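Local atomic coordinates of universal stress protein (Burkholderia pseudomallei, PDB entry 4WNY), a protein that belongs to the universal stress protein A family and probably takes part in the bacterial response to stress, though its precise activity is not established. Residues V11-S16 with H21-A26; R70-A75 with P88-V93. All coordinates share one frame; numbering follows the deposited sequence.

Interaction 1 of 2, residues V11-S16 with H21-A26; sequences VALDGS and HALDAA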
loop_
_atom_site.group_PDB
_atom_site.type_symbol
_atom_site.label_atom_id
_atom_site.label_comp_id
_atom_site.label_asym_id
_atom_site.label_seq_id
_atom_site.Cartn_x
_atom_site.Cartn_y
_atom_site.Cartn_z
ATOM N N VAL A 11 2.641 -3.090 -10.739
ATOM C CA VAL A 11 1.328 -3.644 -10.416
ATOM C C VAL A 11 1.186 -5.056 -10.992
ATOM O O VAL A 11 1.438 -5.286 -12.176
ATOM C CB VAL A 11 0.183 -2.736 -10.932
ATOM C CG1 VAL A 11 0.402 -2.365 -12.388
ATOM C CG2 VAL A 11 -1.175 -3.402 -10.735
ATOM N N ALA A 12 0.802 -6.001 -10.141
ATOM C CA ALA A 12 0.707 -7.400 -10.544
ATOM C C ALA A 12 -0.648 -7.720 -11.162
ATOM O O ALA A 12 -1.689 -7.520 -10.535
ATOM C CB ALA A 12 0.970 -8.310 -9.353
ATOM N N LEU A 13 -0.627 -8.225 -12.392
ATOM C CA LEU A 13 -1.854 -8.584 -13.096
ATOM C C LEU A 13 -1.939 -10.090 -13.341
ATOM O O LEU A 13 -0.919 -10.767 -13.480
ATOM C CB LEU A 13 -1.941 -7.833 -14.428
ATOM C CG LEU A 13 -1.739 -6.314 -14.384
ATOM C CD1 LEU A 13 -1.812 -5.736 -15.787
ATOM C CD2 LEU A 13 -2.757 -5.644 -13.474
ATOM N N ASP A 14 -3.160 -10.614 -13.384
ATOM C CA ASP A 14 -3.372 -12.025 -13.683
ATOM C C ASP A 14 -4.644 -12.208 -14.505
ATOM O O ASP A 14 -5.022 -13.330 -14.842
ATOM C CB ASP A 14 -3.430 -12.856 -12.394
ATOM C CG ASP A 14 -4.624 -12.512 -11.519
ATOM O OD1 ASP A 14 -5.236 -11.445 -11.725
ATOM O OD2 ASP A 14 -4.949 -13.312 -10.614
ATOM N N GLY A 15 -5.299 -11.097 -14.826
ATOM C CA GLY A 15 -6.494 -11.129 -15.647
ATOM C C GLY A 15 -7.778 -11.000 -14.851
ATOM O O GLY A 15 -8.836 -10.707 -15.408
ATOM N N SER A 16 -7.684 -11.217 -13.543
ATOM C CA SER A 16 -8.854 -11.173 -12.675
ATOM C C SER A 16 -9.406 -9.756 -12.557
ATOM O O SER A 16 -8.690 -8.780 -12.781
ATOM C CB SER A 16 -8.513 -11.719 -11.288
ATOM O OG SER A 16 -7.586 -10.878 -10.625
ATOM N N HIS A 21 -8.887 -3.995 -11.270
ATOM C CA HIS A 21 -9.257 -2.903 -10.380
ATOM C C HIS A 21 -8.008 -2.272 -9.778
ATOM O O HIS A 21 -7.933 -1.056 -9.603
ATOM C CB HIS A 21 -10.187 -3.404 -9.275
ATOM C CG HIS A 21 -10.723 -2.317 -8.396
ATOM N ND1 HIS A 21 -10.536 -2.301 -7.030
ATOM C CD2 HIS A 21 -11.442 -1.208 -8.689
ATOM C CE1 HIS A 21 -11.116 -1.231 -6.520
ATOM N NE2 HIS A 21 -11.674 -0.549 -7.507
ATOM N N ALA A 22 -7.026 -3.112 -9.470
ATOM C CA ALA A 22 -5.764 -2.650 -8.908
ATOM C C ALA A 22 -4.969 -1.853 -9.936
ATOM O O ALA A 22 -4.258 -0.909 -9.590
ATOM C CB ALA A 22 -4.950 -3.826 -8.404
ATOM N N LEU A 23 -5.092 -2.248 -11.199
ATOM C CA LEU A 23 -4.430 -1.554 -12.294
ATOM C C LEU A 23 -4.962 -0.133 -12.438
ATOM O O LEU A 23 -4.194 0.808 -12.641
ATOM C CB LEU A 23 -4.617 -2.322 -13.604
ATOM C CG LEU A 23 -4.148 -1.608 -14.873
ATOM C CD1 LEU A 23 -2.663 -1.298 -14.795
ATOM C CD2 LEU A 23 -4.457 -2.441 -16.106
ATOM N N ASP A 24 -6.279 0.013 -12.330
ATOM C CA ASP A 24 -6.916 1.323 -12.416
ATOM C C ASP A 24 -6.463 2.227 -11.276
ATOM O O ASP A 24 -6.335 3.440 -11.445
ATOM C CB ASP A 24 -8.438 1.184 -12.402
ATOM C CG ASP A 24 -8.981 0.578 -13.683
ATOM O OD1 ASP A 24 -8.241 0.545 -14.690
ATOM O OD2 ASP A 24 -10.152 0.140 -13.683
ATOM N N ALA A 25 -6.224 1.625 -10.115
ATOM C CA ALA A 25 -5.748 2.365 -8.954
ATOM C C ALA A 25 -4.281 2.748 -9.121
ATOM O O ALA A 25 -3.883 3.870 -8.806
ATOM C CB ALA A 25 -5.945 1.549 -7.688
ATOM N N ALA A 26 -3.486 1.805 -9.621
ATOM C CA ALA A 26 -2.068 2.041 -9.866
ATOM C C ALA A 26 -1.876 3.090 -10.955
ATOM O O ALA A 26 -0.963 3.912 -10.883
ATOM C CB ALA A 26 -1.369 0.744 -10.246
#
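Val11 and Leu23 meet at about a right angle, the methyl CG1 of Val11 lying 4.0 Å from CD1 of Leu23. Both methyls of the valine are used, because its first torsion (chi1 49°) places CG1 between the backbone N and the carbonyl carbon and turns CG2 anti to the N. CG2 is thereby brought over the helix backbone, 4.1 Å from the CA of Leu23. Ala26 presents its methyl to the root of the same side chain, with 3.9 Å between Ala26 CB and Val11 CB. The axes of strand segment 11-13 and helix segment 21-26 approach to 8.4 Å and run nearly antiparallel, at 156°; the small side chains of Ala22 and Ala26 are consistent with this spacing. Leu13 crosses Leu23 obliquely and touches its base, CD2 of Leu13 standing 3.8 Å from CB of Leu23. No hydrogen bond joins the two segments.

Polar groups bridge the turn between strand and helix. Asp14 OD1 accepts from Ser16 N, which completes an Asx turn, and from Ser16 OG at 2.7 Å; the hydroxyl meets the syn lone pair, whereas the amide comes from above the carboxylate plane. Ser16 is itself the N-cap of helix 17-32. In ATP-binding universal stress proteins this loop, with its aspartate, borders the nucleotide site; no nucleotide is seen here. The contact is the first half of the beta-alpha-beta unit 8-13, 17-32, 36-43. Val117 of strand 115-120 and Leu37 and Pro39 of strand 36-43 adjoin its apolar groups, and Ala75 of helix 57-82 packs against both leucines.

Interaction 2 of 2, residues R70-A75 with P88-V93; sequences RVLDDA and PRLVEV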
loop_
_atom_site.group_PDB
_atom_site.type_symbol
_atom_site.label_atom_id
_atom_site.label_comp_id
_atom_site.label_asym_id
_atom_site.label_seq_id
_atom_site.Cartn_x
_atom_site.Cartn_y
_atom_site.Cartn_z
ATOM N N ARG A 70 -2.315 -10.512 -24.204
ATOM C CA ARG A 70 -3.600 -9.826 -24.270
ATOM C C ARG A 70 -3.810 -8.911 -23.066
ATOM O O ARG A 70 -4.260 -7.775 -23.212
ATOM C CB ARG A 70 -4.737 -10.846 -24.353
ATOM C CG ARG A 70 -4.539 -11.912 -25.420
ATOM C CD ARG A 70 -4.700 -11.341 -26.818
ATOM N NE ARG A 70 -4.284 -12.289 -27.850
ATOM C CZ ARG A 70 -5.037 -13.286 -28.306
ATOM N NH1 ARG A 70 -6.257 -13.479 -27.819
ATOM N NH2 ARG A 70 -4.569 -14.092 -29.248
ATOM N N VAL A 71 -3.476 -9.413 -21.881
ATOM C CA VAL A 71 -3.636 -8.655 -20.643
ATOM C C VAL A 71 -2.698 -7.451 -20.592
ATOM O O VAL A 71 -3.106 -6.350 -20.216
ATOM C CB VAL A 71 -3.388 -9.547 -19.405
ATOM C CG1 VAL A 71 -3.268 -8.705 -18.139
ATOM C CG2 VAL A 71 -4.497 -10.579 -19.266
ATOM N N LEU A 72 -1.444 -7.666 -20.977
ATOM C CA LEU A 72 -0.446 -6.601 -20.959
ATOM C C LEU A 72 -0.688 -5.577 -22.061
ATOM O O LEU A 72 -0.332 -4.407 -21.916
ATOM C CB LEU A 72 0.965 -7.181 -21.090
ATOM C CG LEU A 72 1.444 -8.033 -19.914
ATOM C CD1 LEU A 72 2.854 -8.552 -20.158
ATOM C CD2 LEU A 72 1.370 -7.243 -18.614
ATOM N N ASP A 73 -1.288 -6.017 -23.165
ATOM C CA ASP A 73 -1.622 -5.104 -24.252
ATOM C C ASP A 73 -2.736 -4.159 -23.825
ATOM O O ASP A 73 -2.732 -2.979 -24.175
ATOM C CB ASP A 73 -2.037 -5.870 -25.510
ATOM C CG ASP A 73 -0.849 -6.417 -26.278
ATOM O OD1 ASP A 73 0.296 -6.046 -25.944
ATOM O OD2 ASP A 73 -1.063 -7.211 -27.217
ATOM N N ASP A 74 -3.689 -4.691 -23.067
ATOM C CA ASP A 74 -4.778 -3.890 -22.528
ATOM C C ASP A 74 -4.261 -2.896 -21.497
ATOM O O ASP A 74 -4.713 -1.755 -21.443
ATOM C CB ASP A 74 -5.847 -4.783 -21.903
ATOM C CG ASP A 74 -6.899 -3.990 -21.157
ATOM O OD1 ASP A 74 -7.839 -3.487 -21.809
ATOM O OD2 ASP A 74 -6.790 -3.874 -19.918
ATOM N N ALA A 75 -3.315 -3.344 -20.677
ATOM C CA ALA A 75 -2.697 -2.479 -19.681
ATOM C C ALA A 75 -1.954 -1.336 -20.361
ATOM O O ALA A 75 -2.034 -0.187 -19.926
ATOM C CB ALA A 75 -1.757 -3.273 -18.790
ATOM N N PRO A 88 4.759 -2.587 -19.789
ATOM C CA PRO A 88 4.384 -3.853 -19.151
ATOM C C PRO A 88 5.398 -4.967 -19.395
ATOM O O PRO A 88 6.017 -5.017 -20.459
ATOM C CB PRO A 88 3.042 -4.192 -19.809
ATOM C CG PRO A 88 2.504 -2.880 -20.264
ATOM C CD PRO A 88 3.704 -2.091 -20.688
ATOM N N ARG A 89 5.562 -5.848 -18.413
ATOM C CA ARG A 89 6.497 -6.962 -18.525
ATOM C C ARG A 89 5.797 -8.299 -18.310
ATOM O O ARG A 89 4.878 -8.410 -17.499
ATOM C CB ARG A 89 7.636 -6.816 -17.514
ATOM C CG ARG A 89 8.196 -5.412 -17.378
ATOM C CD ARG A 89 8.978 -4.972 -18.603
ATOM N NE ARG A 89 9.602 -3.668 -18.391
ATOM C CZ ARG A 89 10.786 -3.494 -17.811
ATOM N NH1 ARG A 89 11.475 -4.544 -17.385
ATOM N NH2 ARG A 89 11.280 -2.272 -17.655
ATOM N N LEU A 90 6.234 -9.313 -19.046
ATOM C CA LEU A 90 5.798 -10.675 -18.790
ATOM C C LEU A 90 6.857 -11.357 -17.938
ATOM O O LEU A 90 8.027 -11.405 -18.318
ATOM C CB LEU A 90 5.577 -11.442 -20.095
ATOM C CG LEU A 90 4.897 -12.808 -19.975
ATOM C CD1 LEU A 90 3.388 -12.641 -19.869
ATOM C CD2 LEU A 90 5.267 -13.706 -21.146
ATOM N N VAL A 91 6.455 -11.861 -16.776
ATOM C CA VAL A 91 7.394 -12.541 -15.895
ATOM C C VAL A 91 6.973 -13.990 -15.667
ATOM O O VAL A 91 5.785 -14.316 -15.657
ATOM C CB VAL A 91 7.536 -11.814 -14.535
ATOM C CG1 VAL A 91 7.908 -10.354 -14.750
ATOM C CG2 VAL A 91 6.259 -11.920 -13.721
ATOM N N GLU A 92 7.963 -14.860 -15.505
ATOM C CA GLU A 92 7.711 -16.279 -15.307
ATOM C C GLU A 92 8.457 -16.776 -14.076
ATOM O O GLU A 92 9.625 -16.445 -13.879
ATOM C CB GLU A 92 8.130 -17.079 -16.543
ATOM C CG GLU A 92 7.476 -16.619 -17.840
ATOM C CD GLU A 92 7.856 -17.488 -19.025
ATOM O OE1 GLU A 92 8.860 -18.225 -18.923
ATOM O OE2 GLU A 92 7.152 -17.438 -20.056
ATOM N N VAL A 93 7.778 -17.561 -13.247
ATOM C CA VAL A 93 8.414 -18.135 -12.066
ATOM C C VAL A 93 9.277 -19.328 -12.471
ATOM O O VAL A 93 9.073 -19.919 -13.533
ATOM C CB VAL A 93 7.383 -18.571 -11.013
ATOM C CG1 VAL A 93 6.458 -17.411 -10.670
ATOM C CG2 VAL A 93 6.591 -19.760 -11.510
#
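Leu72 reaches from helix 57-82 to the beginning of strand 89-92, touching Pro88, the backbone of Arg89 and Leu90. Its CG stands anti to the carbonyl carbon (chi1 -67°), and with chi2 at 180° the chain runs out extended to CD1, while CD2 branches off toward the proline. The two methyls divide the contact. CD2 lies mainly on Pro88, 3.7 Å from its CB, and CD1 extends further along the strand to lie 3.3 Å from the carbonyl O of Arg89 and 4.0 Å from CB of Leu90.

Leu72 and Pro88 lie alongside one another, pointing opposite ways. Their overlap continues back to the helix, where CB of Leu72 is 3.9 Å from CB of Pro88 and the ring atom CG of Pro88 lies 3.6 Å from the carbonyl O of Leu72. CD1 of Leu90 also comes near CD1 of Leu72, at 4.1 Å. The Arg89 side chain leaves in the other direction, toward Ile111 of helix 100-111, so that arginine meets Leu72 through its backbone. Tyr41 of strand 36-43 touches both Leu72 and Leu90.

Nothing across this contact is a hydrogen bond or an ion pair. Asp74 pairs with Arg78 within helix 57-82, whereas Glu92 forms a salt bridge with Arg65 of that helix and so ties helix and strand further along. Segments 70-75 and 88-93 themselves meet by apolar packing and carbon-to-carbonyl approaches, centred on one leucine whose methyls lie against Pro88, Leu90 and the carbonyl of Arg89, which implies covered apolar surface with little directional constraint.

Interactions 1 and 2 have centres 11 Å apart and are in direct touch through helix 57-82. Ala75 CB lies 3.9 Å from both Leu13 CD1 and Leu23 CD2, while Val71 CG1 is 4.0 Å from Leu13 CB. The segment 70-75 thus turns Val71 to the end of strand 8-13, Ala75 to that strand and helix 17-32, and Leu72 to strand 89-92 at the sheet edge. Interaction 1 is buried and interaction 2 is at the surface, yet both reach the same parallel sheet. No ligand is present; if this protein binds nucleotide as some relatives do, segment 11-16 would probably border the site, together with the unmodelled loop 122-132. No site is assigned to interaction 2.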